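Side-chain contacts in fatty acyl CoA synthetase FADD13 (FATTY-ACYL-CoA SYNTHETASE) (Mycobacterium tuberculosis, PDB 3R44), which belongs to the ANL superfamily of AMP-binding enzymes, in which a large N-terminal domain is joined to a smaller C-terminal domain: residues A[18-21]-A[22-26]; A[48-51]-A[52-56]; A[230-234]-A[235-239]; A[77-80]-A[81-85]; A[341-344]-A[345-348]. All coordinates share one frame; numbering follows the deposited sequence. Where two conformers were deposited one is given.

How the contacts relate
Every contact is local, so none spans a long loop, and along the chain they follow in series without nesting or crossing. Contact 1 lies on the helix 18-28, contact 2 on the helix 46-62, and contact 4 caps and opens the helix 79-91. Contact 3 closes the end of the helix 223-235 and leads into strand 238-241; contact 5 is the turn between strands 341-342 and 346-351. Contact 1 packs on contact 2 through Leu22 and Met49 and bonds to contact 3 through Arg25. Contact 4 touches contact 2 at Cys83 and contact 3 at Phe85. Contact 5 stands apart, its centre about 21 Å from that of contact 3, whose sheet it also reaches.

Contact 1. Residues A[18-21]-A[22-26]; sequences IGWM and LRQRA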
# COMPACT_ATOMS: atom_id res chain seq x y z
N ILE A 18 20.13 -1.73 4.57
CA ILE A 18 19.34 -0.52 4.47
C ILE A 18 19.69 0.44 5.60
O ILE A 18 19.67 1.66 5.41
CB ILE A 18 17.80 -0.89 4.52
CG1 ILE A 18 17.41 -1.60 3.22
CG2 ILE A 18 16.96 0.32 4.79
CD1 ILE A 18 17.46 -0.71 1.97
N GLY A 19 20.01 -0.10 6.79
CA GLY A 19 20.47 0.71 7.90
C GLY A 19 21.84 1.34 7.65
O GLY A 19 22.09 2.49 8.03
N TRP A 20 22.71 0.65 6.92
CA TRP A 20 24.02 1.21 6.55
C TRP A 20 23.84 2.27 5.50
O TRP A 20 24.55 3.31 5.47
CB TRP A 20 24.99 0.09 6.04
CG TRP A 20 26.39 0.52 6.08
CD1 TRP A 20 27.20 0.78 5.03
CD2 TRP A 20 27.16 0.76 7.26
NE1 TRP A 20 28.43 1.18 5.48
CE2 TRP A 20 28.43 1.17 6.85
CE3 TRP A 20 26.89 0.66 8.64
CZ2 TRP A 20 29.46 1.47 7.77
CZ3 TRP A 20 27.92 0.95 9.56
CH2 TRP A 20 29.18 1.33 9.11
N MET A 21 22.84 2.05 4.66
CA MET A 21 22.49 3.08 3.70
C MET A 21 22.16 4.41 4.36
O MET A 21 22.56 5.50 3.86
CB MET A 21 21.38 2.65 2.72
CG MET A 21 21.16 3.62 1.62
SD MET A 21 19.76 3.22 0.55
CE MET A 21 18.46 3.60 1.78
N LEU A 22 21.41 4.38 5.42
CA LEU A 22 21.14 5.60 6.15
C LEU A 22 22.44 6.23 6.65
O LEU A 22 22.59 7.47 6.61
CB LEU A 22 20.21 5.32 7.34
CG LEU A 22 19.92 6.46 8.30
CD1 LEU A 22 19.14 7.63 7.49
CD2 LEU A 22 19.16 6.08 9.61
N ARG A 23 23.33 5.42 7.17
CA ARG A 23 24.62 5.94 7.64
C ARG A 23 25.39 6.61 6.50
O ARG A 23 26.02 7.64 6.69
CB ARG A 23 25.45 4.85 8.31
CG ARG A 23 26.69 5.39 8.90
CD ARG A 23 27.72 4.32 9.01
NE ARG A 23 28.84 4.79 9.85
CZ ARG A 23 30.00 5.25 9.39
NH1 ARG A 23 30.22 5.32 8.07
NH2 ARG A 23 30.94 5.62 10.26
N GLN A 24 25.31 6.04 5.32
CA GLN A 24 25.99 6.60 4.15
C GLN A 24 25.34 7.93 3.75
O GLN A 24 26.06 8.88 3.45
CB GLN A 24 26.00 5.62 3.02
CG GLN A 24 26.92 4.45 3.28
CD GLN A 24 26.85 3.38 2.23
OE1 GLN A 24 25.83 3.21 1.58
NE2 GLN A 24 27.94 2.64 2.06
N ARG A 25 24.01 8.03 3.87
CA ARG A 25 23.34 9.34 3.57
C ARG A 25 23.75 10.35 4.62
O ARG A 25 24.04 11.50 4.30
CB ARG A 25 21.84 9.19 3.46
CG ARG A 25 21.09 10.51 3.33
CD ARG A 25 21.53 11.44 2.23
NE ARG A 25 21.34 10.87 0.93
CZ ARG A 25 21.84 11.36 -0.17
NH1 ARG A 25 22.59 12.45 -0.12
NH2 ARG A 25 21.61 10.77 -1.33
N ALA A 26 23.95 9.88 5.87
CA ALA A 26 24.40 10.75 6.91
C ALA A 26 25.88 11.16 6.72
O ALA A 26 26.36 12.07 7.37
CB ALA A 26 24.21 10.17 8.28
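Trp20 O takes the shortest bond here, from Gln24 N at 2.8 Å, and Gln24 CG sits against the same oxygen at 3.4 Å. This is the i to i+4 pattern of the alpha helix 18-28, near the start of the large AMP-binding part of the chain; Leu22 N to Ile18 O, Arg23 N to Gly19 O and Arg25 N to Met21 O repeat it. Trp20 and Arg23, three residues apart, run side by side off the helix. Both have CG anti to the backbone N (chi1 -162° for Trp20), and the Arg23 chain stays extended, which lays its CD on the indole. Arg23 CD lies 3.4 Å from the centroid of the Trp20 six-membered ring and over its face, a CH-pi contact. Beyond it the guanidinium runs almost parallel to the indole, the two planes only 4° apart. Gln24 reaches the five-membered part of the indole instead, its side chain crossing that of Trp20 at about a right angle. Arg25 leaves this group, bending at chi2 and chi3 to bond through NE and NH2 to Ala233 O and Met234 O of the neighbouring helix, and through NH1 to Ser29 OG. At the helix start, Ile18 lines the pocket of a bound histidine, while Asn17 OD1 bonds to Trp20 N. Gln24 NE2 comes within 3.6 Å of Trp20 CD1, its amide turned 59° from the ring plane.

Contact 2. Residues A[48-51]-A[52-56]; sequences QMNA and LANRC
Asn50 and Asn54, one helical turn apart, send both of their amide nitrogens to the same acceptor, OE2 of Glu162. The shared acceptor is consistent with the two donors lying close, Asn50 ND2 at 3.7 Å from Asn54 ND2, with no bond between them. Lys90 NZ adds a second shared partner: it bonds to Asn50 OD1 and weakly to Asn54 OD1. The amides are held by these charged groups and stand 77° apart, and Asn54 ND2 has a further bond to Ala160 O. Along the backbone the straightest link is Ala53 N to Met49 O, 2.9 Å at 168°; Arg55 N to Ala51 O is nearly as straight, and Leu52 N to Gln48 O and Asn54 N to Asn50 O complete the run. These are the i to i+4 bonds of the alpha helix 46-62 in the AMP-binding domain, which packs against both 18-28 and 79-91, Met49 touching Leu22 and Cys83. With Asn54 CG beside the backbone N (chi1 -72°), the amide folds back along the helix, and Asn54 CG rests 3.4 Å from Asn50 O. Arg55 is folded in the same sense, and its CG lies 3.5 Å from Ala51 O. Its chain then bends at chi3, carrying Arg55 NH2 to 4.2 Å from Ala51 CB. Ala53 CB lies 3.5 Å from Asn50 O; the buried face it belongs to is covered by Tyr86 and Lys90 of the helix 79-91.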
# COMPACT_ATOMS: atom_id res chain seq x y z
N GLN A 48 21.61 13.34 12.74
CA GLN A 48 20.78 13.06 13.95
C GLN A 48 19.89 11.85 13.78
O GLN A 48 19.74 11.05 14.72
CB GLN A 48 19.93 14.25 14.36
CG GLN A 48 20.77 15.47 14.66
CD GLN A 48 19.94 16.73 14.85
OE1 GLN A 48 19.10 17.11 14.00
NE2 GLN A 48 20.19 17.41 15.94
N MET A 49 19.35 11.67 12.58
CA MET A 49 18.50 10.55 12.37
C MET A 49 19.33 9.24 12.49
O MET A 49 18.86 8.26 13.08
CB MET A 49 17.85 10.62 11.00
CG MET A 49 16.80 9.54 10.87
SD MET A 49 15.56 10.05 9.69
CE MET A 49 16.23 9.27 8.26
N ASN A 50 20.52 9.22 11.87
CA ASN A 50 21.39 8.06 11.96
C ASN A 50 21.73 7.77 13.45
O ASN A 50 21.69 6.61 13.91
CB ASN A 50 22.68 8.19 11.13
CG ASN A 50 23.45 6.91 11.09
OD1 ASN A 50 22.93 5.89 10.60
ND2 ASN A 50 24.61 6.89 11.72
N ALA A 51 22.03 8.82 14.22
CA ALA A 51 22.33 8.65 15.65
C ALA A 51 21.13 8.11 16.42
O ALA A 51 21.27 7.22 17.24
CB ALA A 51 22.80 9.95 16.26
N LEU A 52 19.94 8.54 16.10
CA LEU A 52 18.78 7.99 16.79
C LEU A 52 18.53 6.53 16.37
O LEU A 52 18.09 5.72 17.18
CB LEU A 52 17.52 8.78 16.48
CG LEU A 52 16.24 8.36 17.16
CD1 LEU A 52 16.37 8.34 18.66
CD2 LEU A 52 15.13 9.40 16.81
N ALA A 53 18.72 6.21 15.09
CA ALA A 53 18.66 4.80 14.68
C ALA A 53 19.64 3.92 15.47
O ALA A 53 19.31 2.79 15.85
CB ALA A 53 18.90 4.66 13.14
N ASN A 54 20.83 4.45 15.75
CA ASN A 54 21.80 3.74 16.55
C ASN A 54 21.31 3.54 17.97
O ASN A 54 21.49 2.47 18.54
CB ASN A 54 23.15 4.45 16.58
CG ASN A 54 23.88 4.33 15.25
OD1 ASN A 54 23.48 3.55 14.42
ND2 ASN A 54 24.89 5.18 15.03
N ARG A 55 20.76 4.59 18.55
CA ARG A 55 20.11 4.45 19.87
C ARG A 55 18.96 3.42 19.88
O ARG A 55 18.86 2.64 20.83
CB ARG A 55 19.65 5.82 20.39
CG ARG A 55 20.82 6.76 20.73
CD ARG A 55 20.46 7.92 21.63
NE ARG A 55 20.89 9.11 20.92
CZ ARG A 55 22.00 9.82 21.13
NH1 ARG A 55 22.82 9.58 22.16
NH2 ARG A 55 22.25 10.86 20.32
N CYS A 56 18.13 3.40 18.83
CA CYS A 56 17.07 2.41 18.69
C CYS A 56 17.68 0.99 18.65
O CYS A 56 17.17 0.07 19.30
CB CYS A 56 16.23 2.65 17.44
SG CYS A 56 15.13 4.08 17.65

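Contact 3. Residues A[230-234]-A[235-239]; sequences IFSAM and RGVTL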
# COMPACT_ATOMS: atom_id res chain seq x y z
N ILE A 230 12.45 5.09 2.93
CA ILE A 230 13.73 4.55 2.48
C ILE A 230 14.28 5.27 1.21
O ILE A 230 15.46 5.60 1.13
CB ILE A 230 13.64 3.00 2.21
CG1 ILE A 230 13.17 2.23 3.47
CG2 ILE A 230 15.00 2.46 1.69
CD1 ILE A 230 13.85 2.65 4.68
N PHE A 231 13.44 5.53 0.24
CA PHE A 231 13.95 6.22 -0.94
C PHE A 231 14.27 7.66 -0.66
O PHE A 231 15.14 8.20 -1.31
CB PHE A 231 13.16 5.96 -2.24
CG PHE A 231 11.95 6.85 -2.48
CD1 PHE A 231 10.69 6.25 -2.71
CD2 PHE A 231 12.05 8.23 -2.52
CE1 PHE A 231 9.54 7.05 -2.99
CE2 PHE A 231 10.94 9.03 -2.82
CZ PHE A 231 9.69 8.45 -3.04
N SER A 232 13.67 8.21 0.38
CA SER A 232 14.04 9.55 0.83
C SER A 232 15.50 9.57 1.30
O SER A 232 16.27 10.49 0.96
CB SER A 232 13.09 10.05 1.91
OG SER A 232 11.83 10.37 1.34
N ALA A 233 15.90 8.62 2.13
CA ALA A 233 17.30 8.54 2.52
C ALA A 233 18.21 8.24 1.33
O ALA A 233 19.32 8.79 1.19
CB ALA A 233 17.50 7.50 3.64
N MET A 234 17.78 7.35 0.47
CA MET A 234 18.54 7.01 -0.72
C MET A 234 18.86 8.22 -1.58
O MET A 234 20.01 8.41 -1.99
CB MET A 234 17.81 5.95 -1.57
CG MET A 234 18.55 5.65 -2.81
SD MET A 234 17.90 4.18 -3.59
CE MET A 234 17.90 3.01 -2.25
N ARG A 235 17.88 9.07 -1.79
CA ARG A 235 18.04 10.22 -2.69
C ARG A 235 18.45 11.51 -1.95
O ARG A 235 18.89 12.47 -2.59
CB ARG A 235 16.76 10.39 -3.49
CG ARG A 235 16.57 11.68 -4.40
CD ARG A 235 17.44 11.73 -5.66
NE ARG A 235 18.79 12.12 -5.34
CZ ARG A 235 19.74 12.41 -6.23
NH1 ARG A 235 20.91 12.78 -5.78
NH2 ARG A 235 19.51 12.35 -7.55
N GLY A 236 18.32 11.57 -0.62
CA GLY A 236 18.63 12.78 0.12
C GLY A 236 17.48 13.78 0.09
O GLY A 236 17.63 14.98 -0.23
N VAL A 237 16.33 13.28 0.47
CA VAL A 237 15.06 14.03 0.48
C VAL A 237 14.72 14.27 1.92
O VAL A 237 14.97 13.40 2.76
CB VAL A 237 14.03 13.15 -0.15
CG1 VAL A 237 12.59 13.64 0.09
CG2 VAL A 237 14.33 13.08 -1.67
N THR A 238 14.14 15.41 2.23
CA THR A 238 13.70 15.70 3.57
C THR A 238 12.26 15.24 3.71
O THR A 238 11.39 15.72 2.98
CB THR A 238 13.78 17.21 3.83
OG1 THR A 238 15.11 17.68 3.61
CG2 THR A 238 13.41 17.60 5.30
N LEU A 239 11.96 14.38 4.67
CA LEU A 239 10.59 13.97 4.97
C LEU A 239 9.91 15.04 5.80
O LEU A 239 10.47 15.47 6.81
CB LEU A 239 10.57 12.67 5.77
CG LEU A 239 10.84 11.46 4.95
CD1 LEU A 239 10.99 10.29 5.97
CD2 LEU A 239 9.66 11.16 4.03
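Positive backbone torsions at Gly236 (phi 81°) turn the chain back over the last turn of its helix, so that Val237 comes to lie on Ser232. Ser232 O then receives two N-H groups. Val237 N binds Ser232 O at 2.8 Å in an almost straight bond, 169° at the hydrogen; Gly236 N, equally near, is bent and weak. One residue earlier, Arg235 N still makes the ordinary helical bond to Phe231 O. The hydroxyl of Ser232 lies beside its own backbone N, and its OG bonds to Thr228 O further back in the helix. Ser232 OG also meets two apolar branches, Val237 CG1 at 3.6 Å and Leu239 CD2 at 3.5 Å. Val237 CG1 stands anti to the backbone N (chi1 166°), while Val237 CB settles 3.7 Å from Ser232 O. Leu239, two residues into the strand, brings its CD2 end near the serine, so the helix end is clasped from both the turn and the strand. Val237 O is fixed from outside by Tyr46 OH, and the Phe231 ring meets that of Trp202. A six-to-one bond closing on a positive-phi glycine is the signature of a Schellman motif; here it ends the helix 223-235 and delivers the chain into strand 238-241, parallel to its neighbour 213-216, as the second strand of a beta-alpha-beta unit.

Contact 4. Residues A[77-80]-A[81-85]; sequences NSVE and FCCLF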
# COMPACT_ATOMS: atom_id res chain seq x y z
N ASN A 77 2.74 7.50 13.25
CA ASN A 77 3.90 8.01 12.50
C ASN A 77 4.75 8.90 13.40
O ASN A 77 4.23 9.79 14.12
CB ASN A 77 3.41 8.84 11.31
CG ASN A 77 2.93 7.99 10.18
OD1 ASN A 77 2.54 6.83 10.37
ND2 ASN A 77 2.93 8.57 8.99
N SER A 78 6.06 8.71 13.33
CA SER A 78 7.00 9.47 14.15
C SER A 78 8.40 9.15 13.64
O SER A 78 8.60 8.17 12.90
CB SER A 78 6.90 9.09 15.64
OG SER A 78 7.29 7.73 15.83
N VAL A 79 9.34 9.98 14.01
CA VAL A 79 10.73 9.71 13.72
C VAL A 79 11.17 8.44 14.48
O VAL A 79 12.03 7.68 14.01
CB VAL A 79 11.61 10.93 14.02
CG1 VAL A 79 11.78 11.10 15.55
CG2 VAL A 79 12.97 10.83 13.28
N GLU A 80 10.60 8.15 15.64
CA GLU A 80 10.91 6.84 16.31
C GLU A 80 10.53 5.61 15.50
O GLU A 80 11.25 4.64 15.46
CB GLU A 80 10.22 6.74 17.66
CG GLU A 80 10.79 7.64 18.75
CD GLU A 80 10.30 9.11 18.69
OE1 GLU A 80 9.42 9.50 17.88
OE2 GLU A 80 10.84 9.90 19.48
N PHE A 81 9.37 5.65 14.88
CA PHE A 81 8.92 4.59 13.98
C PHE A 81 10.02 4.37 12.94
O PHE A 81 10.50 3.22 12.73
CB PHE A 81 7.60 5.00 13.32
CG PHE A 81 6.83 3.89 12.65
CD1 PHE A 81 5.47 3.76 12.91
CD2 PHE A 81 7.40 3.07 11.72
CE1 PHE A 81 4.70 2.76 12.31
CE2 PHE A 81 6.63 2.05 11.13
CZ PHE A 81 5.29 1.90 11.45
N CYS A 82 10.45 5.46 12.30
CA CYS A 82 11.46 5.33 11.21
C CYS A 82 12.80 4.77 11.78
O CYS A 82 13.44 3.92 11.19
CB CYS A 82 11.76 6.68 10.61
SG CYS A 82 10.36 7.38 9.75
N CYS A 83 13.19 5.31 12.93
CA CYS A 83 14.50 5.00 13.47
C CYS A 83 14.48 3.61 14.09
O CYS A 83 15.51 2.95 14.15
CB CYS A 83 14.97 6.06 14.44
SG CYS A 83 15.40 7.60 13.54
N LEU A 84 13.29 3.14 14.48
CA LEU A 84 13.18 1.72 14.96
C LEU A 84 13.36 0.76 13.81
O LEU A 84 14.01 -0.31 13.96
CB LEU A 84 11.85 1.43 15.65
CG LEU A 84 11.89 1.90 17.10
CD1 LEU A 84 10.46 2.06 17.72
CD2 LEU A 84 12.79 1.03 18.02
N PHE A 85 12.77 1.12 12.69
CA PHE A 85 12.92 0.38 11.48
C PHE A 85 14.41 0.33 11.02
O PHE A 85 14.94 -0.76 10.72
CB PHE A 85 12.04 0.96 10.36
CG PHE A 85 12.09 0.16 9.11
CD1 PHE A 85 11.23 -0.95 8.93
CD2 PHE A 85 13.00 0.45 8.13
CE1 PHE A 85 11.27 -1.72 7.73
CE2 PHE A 85 13.08 -0.36 6.95
CZ PHE A 85 12.19 -1.43 6.75
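Ser78 OG accepts a bond from Phe81 N at 3.1 Å, 162° at the hydrogen, and so opens the helix. The serine side chain holds its hydroxyl between the backbone N and the carbonyl carbon (chi1 65°), which turns OG in over the first turn. Ser78 O adds only a weak bond from Cys82 N. This is a classical N-cap, at the start of the helix 79-91 that follows strand 70-74 in a beta-alpha-beta unit of the AMP-binding domain. Within the helix the contact tightens. Leu84 N reaches Glu80 O at 2.7 Å, and Leu84 CG rests 3.3 Å from the same oxygen, so this carbonyl is wrapped by its own partner's side chain. Cys83 packs likewise on Val79: its SG lies 3.4 Å from Val79 O and 4.1 Å from Val79 CG2, the branch anti to the backbone N. Met49 and Leu52 of the helix 46-62 close over that sulfur, and Tyr35 lies against Val79 and Cys82. The looser side is that of the Glu80 side chain, which bends at chi2 on the partly exposed flank; Ser78 is partly exposed too, but held by its cap bond.

Contact 5. Residues A[341-344]-A[345-348]; sequences RATM and FTDV
A tight turn joins two beta strands here: the chain leaves strand 341-342, at one edge of the large mixed sheet, and enters strand 346-351 of a separate antiparallel sheet. Ala342 CB points across to Val348 CG2 at 3.8 Å, and the same methyl lies 3.6 Å from Thr346 O. Between them runs a type II beta turn from Thr343 to Thr346. Its closing bond, Thr346 N to Thr343 O, is 3.2 Å long, and the donor sits well above the carbonyl plane. Phe345 takes the third position with positive phi (70°), an unusual place for a residue other than glycine. The antiparallel sheet entered here is consistent with the small barrel-like part of the AMP-binding domain in this superfamily. On the exposed corner Met344 CB lies over one face of the Phe345 ring, 4.2 Å from its centroid and 27° off the normal, a CH-pi contact. Met344 CB comes nearest the ring at Phe345 CD2, 3.7 Å away. The buried side is fixed by the helix 192-205: Ser201 OG bonds to both Thr343 OG1 and Met344 O, and Thr205 OG1 bonds to Met344 N. Phe345 O in turn bonds to Ser369 OG.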
# COMPACT_ATOMS: atom_id res chain seq x y z
N ARG A 341 3.05 2.69 -16.88
CA ARG A 341 4.01 1.72 -17.42
C ARG A 341 4.83 1.06 -16.31
O ARG A 341 4.95 1.58 -15.20
CB ARG A 341 5.00 2.47 -18.32
CG ARG A 341 4.42 2.99 -19.66
CD ARG A 341 5.42 3.81 -20.44
NE ARG A 341 5.06 3.74 -21.86
CZ ARG A 341 5.31 4.67 -22.73
NH1 ARG A 341 5.91 5.78 -22.34
NH2 ARG A 341 4.93 4.53 -23.98
N ALA A 342 5.48 -0.05 -16.63
CA ALA A 342 6.44 -0.66 -15.73
C ALA A 342 7.48 0.39 -15.34
O ALA A 342 7.72 1.38 -16.07
CB ALA A 342 7.13 -1.88 -16.43
N THR A 343 8.02 0.24 -14.15
CA THR A 343 9.05 1.14 -13.61
C THR A 343 10.45 0.59 -13.85
O THR A 343 10.63 -0.56 -14.38
CB THR A 343 8.84 1.39 -12.14
OG1 THR A 343 8.94 0.17 -11.38
CG2 THR A 343 7.45 1.98 -11.94
N MET A 344 11.46 1.39 -13.52
CA MET A 344 12.82 0.90 -13.60
C MET A 344 12.92 -0.26 -12.69
O MET A 344 12.31 -0.30 -11.63
CB MET A 344 13.89 1.93 -13.22
CG MET A 344 14.13 2.91 -14.24
SD MET A 344 14.52 2.26 -15.88
CE MET A 344 16.15 1.56 -15.67
N PHE A 345 13.66 -1.26 -13.12
CA PHE A 345 13.94 -2.46 -12.32
C PHE A 345 12.73 -3.38 -12.11
O PHE A 345 12.79 -4.27 -11.27
CB PHE A 345 14.60 -2.10 -10.98
CG PHE A 345 15.76 -1.18 -11.12
CD1 PHE A 345 16.85 -1.56 -11.89
CD2 PHE A 345 15.74 0.08 -10.55
CE1 PHE A 345 17.95 -0.67 -12.09
CE2 PHE A 345 16.83 0.96 -10.73
CZ PHE A 345 17.92 0.60 -11.51
N THR A 346 11.68 -3.17 -12.89
CA THR A 346 10.45 -3.98 -12.78
C THR A 346 10.00 -4.41 -14.18
O THR A 346 9.97 -3.59 -15.11
CB THR A 346 9.30 -3.25 -12.03
OG1 THR A 346 8.40 -4.20 -11.44
CG2 THR A 346 8.49 -2.37 -12.97
N ASP A 347 9.68 -5.70 -14.34
CA ASP A 347 9.01 -6.11 -15.55
C ASP A 347 7.56 -6.45 -15.21
O ASP A 347 7.28 -7.08 -14.18
CB ASP A 347 9.66 -7.33 -16.23
CG ASP A 347 11.13 -7.09 -16.66
OD1 ASP A 347 11.56 -5.93 -16.79
OD2 ASP A 347 11.88 -8.07 -16.89
N VAL A 348 6.63 -6.06 -16.04
CA VAL A 348 5.20 -6.27 -15.73
C VAL A 348 4.57 -6.84 -16.97
O VAL A 348 4.88 -6.37 -18.05
CB VAL A 348 4.48 -4.94 -15.38
CG1 VAL A 348 2.95 -5.18 -15.18
CG2 VAL A 348 5.19 -4.21 -14.19